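Local coordinates for protein RavA (Legionella pneumophila str. Paris, PDB 6WO6) that is a bacterial effector of unknown biochemical activity that probably acts inside the infected host cell, at residues A[165-168]-A[169-173]; A[229-232]-A[233-237]; A[246-249]-A[250-254]. The protein carries 2 engineered substitutions. One frame throughout, in Å; residues are numbered along the deposited sequence.

Contact 1 of 3, residues A[165-168]-A[169-173]; sequences AKVG and HAFAV
V167 and F171, at the i to i+4 spacing of an alpha-helix, run side by side on helix 162-181 and point the same way. The contact is made by one valine branch: CG1 of V167 lies 3.6 Å from CE2 of F171 and 3.8 Å from its CD2, so the methyl meets the CD2-CE2 side of the ring and not its centre. The valine torsion accounts for this, since CG1 stands anti to the backbone N (chi1 164°) and is carried along the helix toward the phenylalanine. In F171 a chi1 of -84° sets CG beside its own backbone N, 3.5 Å from O of V167. That carbonyl oxygen accepts the backbone N-H of F171 at 3.0 Å between N and O.

H169 takes a different stance. Its imidazole lies across the carbonyl of A165, whose O sits 3.2 Å above one face, displaced toward the rim, with CG of H169 as its closest ring atom. The same oxygen is the acceptor for N of H169. Among the side-chain atoms of K166, CD comes nearest the imidazole, 4.4 Å from ND1 of H169, while NZ of K166, salt-bridged to E202, stays 4.7 Å from that ND1.

V167 and A170 press on A135 and A139 of helix 131-141, F171 packs against V150 and S151 of helix 147-157, and H169 touches S199 and F203; helix 162-181 thus packs on both neighbouring helices. Chemically the stretch is divided: the V167-F171 pair is held by dispersion within the helix packing, whereas the A165-H169 pair joins a backbone hydrogen bond to a ring-face contact in which ND1 of H169 makes no hydrogen bond to the carbonyl lying over that face.

Contact 2 of 3, residues A[229-232]-A[233-237]; sequences NRTD and VVMKI
D232 and K236 meet through a salt bridge one helical turn apart, with OD2 of D232 2.8 Å from NZ of K236. The ammonium approaches the syn lone pair of OD2, on the side of the other carboxylate oxygen, and accordingly OD1 of D232 is also near, 3.4 Å from NZ. The aspartate torsion and the extended lysine chain bring the groups together: CG of D232 is anti to its backbone N (chi1 176°), which swings the carboxylate toward the next turn, while K236 is extended beyond CG and crosses the aspartate at a slant. CE of K236 lies alongside the carboxylate.

NZ of K236 is gripped more than once. Besides the carboxylate it donates to the carbonyl O of F190, and the ammonium makes a cation-pi contact with F195. Such an environment would be expected to favour the charged form of the lysine.

From V233 onward the backbone N-H groups pair in the regular helical way. N of V233 bonds to O of N229 at 2.9 Å, and V234, M235 and K236 donate in turn to the carbonyls of R230, T231 and D232. O of D232 thus accepts the backbone N-H of K236 while its carboxylate takes the same lysine's ammonium, so both ends of K236 are tied to one residue. On another face T231 and M235 lie alongside each other, CG2 of T231 being 4.2 Å from CG of M235, a loose apolar touch on the exposed surface.

Residues 230-237 form the first turns of helix 230-240. R230 and V234 rest on F255 of helix 246-265, whereas V233 and I237 face F190 of helix 188-191, placing the turn between those two helices.

Contact 3 of 3, residues A[246-249]-A[250-254]; sequences ELAI and KVQSA
E246, the first residue of helix 246-265, and K250 lie side by side, i to i+4, on an amphipathic alpha-helix of an all-helical fold. The packed side belongs to L247 and V251. These two point the same way, and CD1 of L247 meets CG2 of V251 at 3.9 Å; with chi1 of L247 at -178° its CG falls beside the carbonyl carbon, and the branches run along the helix toward V251. Both residues are buried: helix 230-240 covers L247 and A248 through I237, and L221 of helix 214-224 backs V251.

The polar side is looser. I249 is exposed there, and E246, bent at chi2, runs alongside the lysine without closing a direct salt bridge, OE2 of E246 being 4.2 Å from NZ of K250. The nearer contact is with a methylene, CE of K250, 3.7 Å from the same oxygen. The lysine amine has its salt bridge with E286 and a weak hydrogen bond to S215. Between glutamate and lysine stands one water, which donates to OE2 of E246 at 3.0 Å and accepts from NZ of K250 at 2.6 Å.

Overall arrangement
The three contacts come in series along the chain, on helices 162-181, 230-240 and 246-265. Contact 1 stands apart: its centre is 22 Å from that of contact 2 and 27 Å from that of contact 3, with nearest atoms about 11 and 12 Å away. Contacts 2 and 3 are neighbours, their centres 11 Å apart; their helices follow each other in the chain and pack together. I237 makes most of the touches, on L247, A248 and V251, and V234 adds one on Q252. In this elongated, strand-free chain, contacts 2 and 3 thus belong to one packed helix pair on the same side of the chain's centre, while contact 1 belongs to a separate group of helices, about 8 Å from that centre.

Contact 1 of 3, residues A[165-168]-A[169-173]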
loop_
_atom_site.group_PDB
_atom_site.type_symbol
_atom_site.label_atom_id
_atom_site.label_comp_id
_atom_site.label_asym_id
_atom_site.label_seq_id
_atom_site.Cartn_x
_atom_site.Cartn_y
_atom_site.Cartn_z
ATOM N N ALA A 165 5.435 5.584 11.720
ATOM C CA ALA A 165 3.981 5.687 11.727
ATOM C C ALA A 165 3.395 5.280 10.380
ATOM O O ALA A 165 2.404 4.537 10.325
ATOM C CB ALA A 165 3.560 7.111 12.091
ATOM N N LYS A 166 3.999 5.752 9.282
ATOM C CA LYS A 166 3.497 5.396 7.957
ATOM C C LYS A 166 3.639 3.901 7.692
ATOM O O LYS A 166 2.763 3.290 7.066
ATOM C CB LYS A 166 4.223 6.202 6.880
ATOM C CG LYS A 166 3.968 7.702 6.933
ATOM C CD LYS A 166 2.509 8.042 6.689
ATOM C CE LYS A 166 2.269 9.532 6.853
ATOM N NZ LYS A 166 0.821 9.869 6.847
ATOM N N VAL A 167 4.734 3.295 8.157
ATOM C CA VAL A 167 4.909 1.856 7.972
ATOM C C VAL A 167 3.842 1.088 8.741
ATOM O O VAL A 167 3.263 0.119 8.231
ATOM C CB VAL A 167 6.332 1.429 8.381
ATOM C CG1 VAL A 167 6.407 -0.079 8.561
ATOM C CG2 VAL A 167 7.326 1.880 7.330
ATOM N N GLY A 168 3.563 1.508 9.978
ATOM C CA GLY A 168 2.469 0.899 10.717
ATOM C C GLY A 168 1.144 1.008 9.983
ATOM O O GLY A 168 0.384 0.036 9.901
ATOM N N HIS A 169 0.861 2.186 9.420
ATOM C CA HIS A 169 -0.402 2.395 8.717
ATOM C C HIS A 169 -0.520 1.487 7.495
ATOM O O HIS A 169 -1.563 0.854 7.269
ATOM C CB HIS A 169 -0.527 3.862 8.312
ATOM C CG HIS A 169 -0.694 4.796 9.469
ATOM N ND1 HIS A 169 -0.507 6.157 9.358
ATOM C CD2 HIS A 169 -1.040 4.568 10.758
ATOM C CE1 HIS A 169 -0.725 6.726 10.530
ATOM N NE2 HIS A 169 -1.051 5.784 11.397
ATOM N N ALA A 170 0.540 1.421 6.684
ATOM C CA ALA A 170 0.503 0.589 5.485
ATOM C C ALA A 170 0.370 -0.886 5.840
ATOM O O ALA A 170 -0.371 -1.625 5.175
ATOM C CB ALA A 170 1.752 0.827 4.635
ATOM N N PHE A 171 1.076 -1.334 6.883
ATOM C CA PHE A 171 0.929 -2.716 7.331
ATOM C C PHE A 171 -0.502 -3.006 7.764
ATOM O O PHE A 171 -1.048 -4.073 7.453
ATOM C CB PHE A 171 1.903 -3.008 8.472
ATOM C CG PHE A 171 3.284 -3.374 8.015
ATOM C CD1 PHE A 171 3.495 -3.879 6.743
ATOM C CD2 PHE A 171 4.372 -3.220 8.859
ATOM C CE1 PHE A 171 4.768 -4.222 6.319
ATOM C CE2 PHE A 171 5.648 -3.560 8.442
ATOM C CZ PHE A 171 5.845 -4.061 7.169
ATOM N N ALA A 172 -1.128 -2.068 8.486
ATOM C CA ALA A 172 -2.511 -2.267 8.911
ATOM C C ALA A 172 -3.447 -2.380 7.714
ATOM O O ALA A 172 -4.334 -3.246 7.686
ATOM C CB ALA A 172 -2.949 -1.122 9.824
ATOM N N VAL A 173 -3.272 -1.507 6.720
ATOM C CA VAL A 173 -4.144 -1.547 5.548
ATOM C C VAL A 173 -3.977 -2.867 4.800
ATOM O O VAL A 173 -4.963 -3.484 4.375
ATOM C CB VAL A 173 -3.881 -0.333 4.641
ATOM C CG1 VAL A 173 -4.534 -0.532 3.281
ATOM C CG2 VAL A 173 -4.414 0.928 5.295
#

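Contact 2 of 3, residues A[229-232]-A[233-237]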
loop_
_atom_site.group_PDB
_atom_site.type_symbol
_atom_site.label_atom_id
_atom_site.label_comp_id
_atom_site.label_asym_id
_atom_site.label_seq_id
_atom_site.Cartn_x
_atom_site.Cartn_y
_atom_site.Cartn_z
ATOM N N ASN A 229 -25.353 -0.133 7.185
ATOM C CA ASN A 229 -23.955 0.099 6.840
ATOM C C ASN A 229 -23.715 0.242 5.341
ATOM O O ASN A 229 -22.576 0.499 4.937
ATOM C CB ASN A 229 -23.077 -1.041 7.376
ATOM C CG ASN A 229 -23.191 -1.221 8.878
ATOM O OD1 ASN A 229 -23.701 -0.354 9.585
ATOM N ND2 ASN A 229 -22.701 -2.354 9.373
ATOM N N ARG A 230 -24.750 0.079 4.510
ATOM C CA ARG A 230 -24.543 0.011 3.065
ATOM C C ARG A 230 -24.096 1.355 2.500
ATOM O O ARG A 230 -23.123 1.430 1.733
ATOM C CB ARG A 230 -25.823 -0.471 2.377
ATOM C CG ARG A 230 -26.275 -1.861 2.811
ATOM C CD ARG A 230 -27.147 -2.513 1.752
ATOM N NE ARG A 230 -28.567 -2.497 2.092
ATOM C CZ ARG A 230 -29.279 -3.584 2.375
ATOM N NH1 ARG A 230 -28.707 -4.779 2.354
ATOM N NH2 ARG A 230 -30.566 -3.475 2.670
ATOM N N THR A 231 -24.809 2.428 2.855
ATOM C CA THR A 231 -24.406 3.764 2.429
ATOM C C THR A 231 -22.990 4.082 2.890
ATOM O O THR A 231 -22.206 4.681 2.143
ATOM C CB THR A 231 -25.384 4.806 2.972
ATOM O OG1 THR A 231 -26.714 4.472 2.562
ATOM C CG2 THR A 231 -25.034 6.189 2.447
ATOM N N ASP A 232 -22.645 3.686 4.117
ATOM C CA ASP A 232 -21.314 3.954 4.653
ATOM C C ASP A 232 -20.240 3.234 3.844
ATOM O O ASP A 232 -19.207 3.822 3.493
ATOM C CB ASP A 232 -21.269 3.534 6.122
ATOM C CG ASP A 232 -19.897 3.685 6.733
ATOM O OD1 ASP A 232 -19.476 4.839 6.960
ATOM O OD2 ASP A 232 -19.243 2.650 6.989
ATOM N N VAL A 233 -20.471 1.954 3.541
ATOM C CA VAL A 233 -19.535 1.190 2.714
ATOM C C VAL A 233 -19.350 1.863 1.358
ATOM O O VAL A 233 -18.224 2.008 0.861
ATOM C CB VAL A 233 -20.023 -0.261 2.558
ATOM C CG1 VAL A 233 -19.184 -0.996 1.531
ATOM C CG2 VAL A 233 -19.984 -0.980 3.894
ATOM N N VAL A 234 -20.456 2.284 0.739
ATOM C CA VAL A 234 -20.369 2.880 -0.592
ATOM C C VAL A 234 -19.613 4.205 -0.543
ATOM O O VAL A 234 -18.777 4.490 -1.412
ATOM C CB VAL A 234 -21.775 3.043 -1.195
ATOM C CG1 VAL A 234 -21.709 3.761 -2.529
ATOM C CG2 VAL A 234 -22.429 1.685 -1.364
ATOM N N MET A 235 -19.890 5.034 0.469
ATOM C CA MET A 235 -19.199 6.314 0.582
ATOM C C MET A 235 -17.708 6.112 0.804
ATOM O O MET A 235 -16.889 6.834 0.230
ATOM C CB MET A 235 -19.798 7.152 1.712
ATOM C CG MET A 235 -21.239 7.570 1.487
ATOM S SD MET A 235 -21.485 8.478 -0.054
ATOM C CE MET A 235 -21.213 10.158 0.494
ATOM N N LYS A 236 -17.332 5.119 1.613
ATOM C CA LYS A 236 -15.911 4.867 1.838
ATOM C C LYS A 236 -15.221 4.380 0.567
ATOM O O LYS A 236 -14.107 4.825 0.246
ATOM C CB LYS A 236 -15.735 3.867 2.980
ATOM C CG LYS A 236 -15.940 4.510 4.345
ATOM C CD LYS A 236 -16.114 3.495 5.458
ATOM C CE LYS A 236 -16.343 4.201 6.785
ATOM N NZ LYS A 236 -16.642 3.246 7.883
ATOM N N ILE A 237 -15.868 3.479 -0.179
ATOM C CA ILE A 237 -15.291 3.020 -1.443
ATOM C C ILE A 237 -15.099 4.196 -2.393
ATOM O O ILE A 237 -14.018 4.384 -2.964
ATOM C CB ILE A 237 -16.163 1.921 -2.072
ATOM C CG1 ILE A 237 -16.182 0.682 -1.175
ATOM C CG2 ILE A 237 -15.649 1.567 -3.458
ATOM C CD1 ILE A 237 -17.237 -0.329 -1.558
#

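Contact 3 of 3, residues A[246-249]-A[250-254]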
loop_
_atom_site.group_PDB
_atom_site.type_symbol
_atom_site.label_atom_id
_atom_site.label_comp_id
_atom_site.label_asym_id
_atom_site.label_seq_id
_atom_site.Cartn_x
_atom_site.Cartn_y
_atom_site.Cartn_z
ATOM N N GLU A 246 -13.912 -0.554 -10.837
ATOM C CA GLU A 246 -14.720 -1.769 -10.852
ATOM C C GLU A 246 -15.427 -1.978 -9.519
ATOM O O GLU A 246 -16.620 -2.306 -9.488
ATOM C CB GLU A 246 -13.849 -2.980 -11.191
ATOM C CG GLU A 246 -13.406 -3.063 -12.645
ATOM C CD GLU A 246 -14.549 -3.368 -13.592
ATOM O OE1 GLU A 246 -15.357 -2.456 -13.875
ATOM O OE2 GLU A 246 -14.642 -4.525 -14.054
ATOM N N LEU A 247 -14.715 -1.768 -8.408
ATOM C CA LEU A 247 -15.277 -2.078 -7.096
ATOM C C LEU A 247 -16.555 -1.291 -6.830
ATOM O O LEU A 247 -17.555 -1.861 -6.380
ATOM C CB LEU A 247 -14.244 -1.803 -6.005
ATOM C CG LEU A 247 -14.707 -2.140 -4.587
ATOM C CD1 LEU A 247 -14.908 -3.635 -4.431
ATOM C CD2 LEU A 247 -13.723 -1.617 -3.551
ATOM N N ALA A 248 -16.549 0.015 -7.107
ATOM C CA ALA A 248 -17.719 0.838 -6.813
ATOM C C ALA A 248 -18.919 0.425 -7.663
ATOM O O ALA A 248 -20.027 0.227 -7.141
ATOM C CB ALA A 248 -17.384 2.313 -7.027
ATOM N N ILE A 249 -18.716 0.304 -8.980
ATOM C CA ILE A 249 -19.790 -0.105 -9.879
ATOM C C ILE A 249 -20.390 -1.427 -9.419
ATOM O O ILE A 249 -21.614 -1.562 -9.281
ATOM C CB ILE A 249 -19.271 -0.203 -11.327
ATOM C CG1 ILE A 249 -18.692 1.133 -11.798
ATOM C CG2 ILE A 249 -20.379 -0.642 -12.265
ATOM C CD1 ILE A 249 -18.073 1.071 -13.183
ATOM N N LYS A 250 -19.531 -2.417 -9.157
ATOM C CA LYS A 250 -20.027 -3.751 -8.833
ATOM C C LYS A 250 -20.734 -3.772 -7.483
ATOM O O LYS A 250 -21.775 -4.421 -7.341
ATOM C CB LYS A 250 -18.883 -4.763 -8.863
ATOM C CG LYS A 250 -18.117 -4.786 -10.177
ATOM C CD LYS A 250 -18.268 -6.089 -10.925
ATOM C CE LYS A 250 -17.459 -6.049 -12.211
ATOM N NZ LYS A 250 -17.665 -7.256 -13.055
ATOM N N VAL A 251 -20.195 -3.068 -6.482
ATOM C CA VAL A 251 -20.823 -3.060 -5.163
ATOM C C VAL A 251 -22.200 -2.408 -5.230
ATOM O O VAL A 251 -23.178 -2.921 -4.665
ATOM C CB VAL A 251 -19.906 -2.359 -4.143
ATOM C CG1 VAL A 251 -20.666 -2.022 -2.876
ATOM C CG2 VAL A 251 -18.716 -3.241 -3.817
ATOM N N GLN A 252 -22.305 -1.277 -5.934
ATOM C CA GLN A 252 -23.600 -0.613 -6.036
ATOM C C GLN A 252 -24.600 -1.468 -6.811
ATOM O O GLN A 252 -25.774 -1.560 -6.427
ATOM C CB GLN A 252 -23.430 0.768 -6.672
ATOM C CG GLN A 252 -22.576 1.716 -5.823
ATOM C CD GLN A 252 -22.640 3.160 -6.285
ATOM O OE1 GLN A 252 -23.550 3.905 -5.913
ATOM N NE2 GLN A 252 -21.668 3.566 -7.098
ATOM N N SER A 253 -24.150 -2.135 -7.878
ATOM C CA SER A 253 -25.077 -2.967 -8.638
ATOM C C SER A 253 -25.495 -4.207 -7.854
ATOM O O SER A 253 -26.632 -4.670 -7.997
ATOM C CB SER A 253 -24.462 -3.362 -9.980
ATOM O OG SER A 253 -23.847 -4.635 -9.901
ATOM N N ALA A 254 -24.612 -4.750 -7.011
ATOM C CA ALA A 254 -24.990 -5.900 -6.196
ATOM C C ALA A 254 -26.001 -5.505 -5.127
ATOM O O ALA A 254 -26.964 -6.240 -4.870
ATOM C CB ALA A 254 -23.752 -6.529 -5.559
HETATM O O HOH W 1 -16.250 -6.757 -15.196
#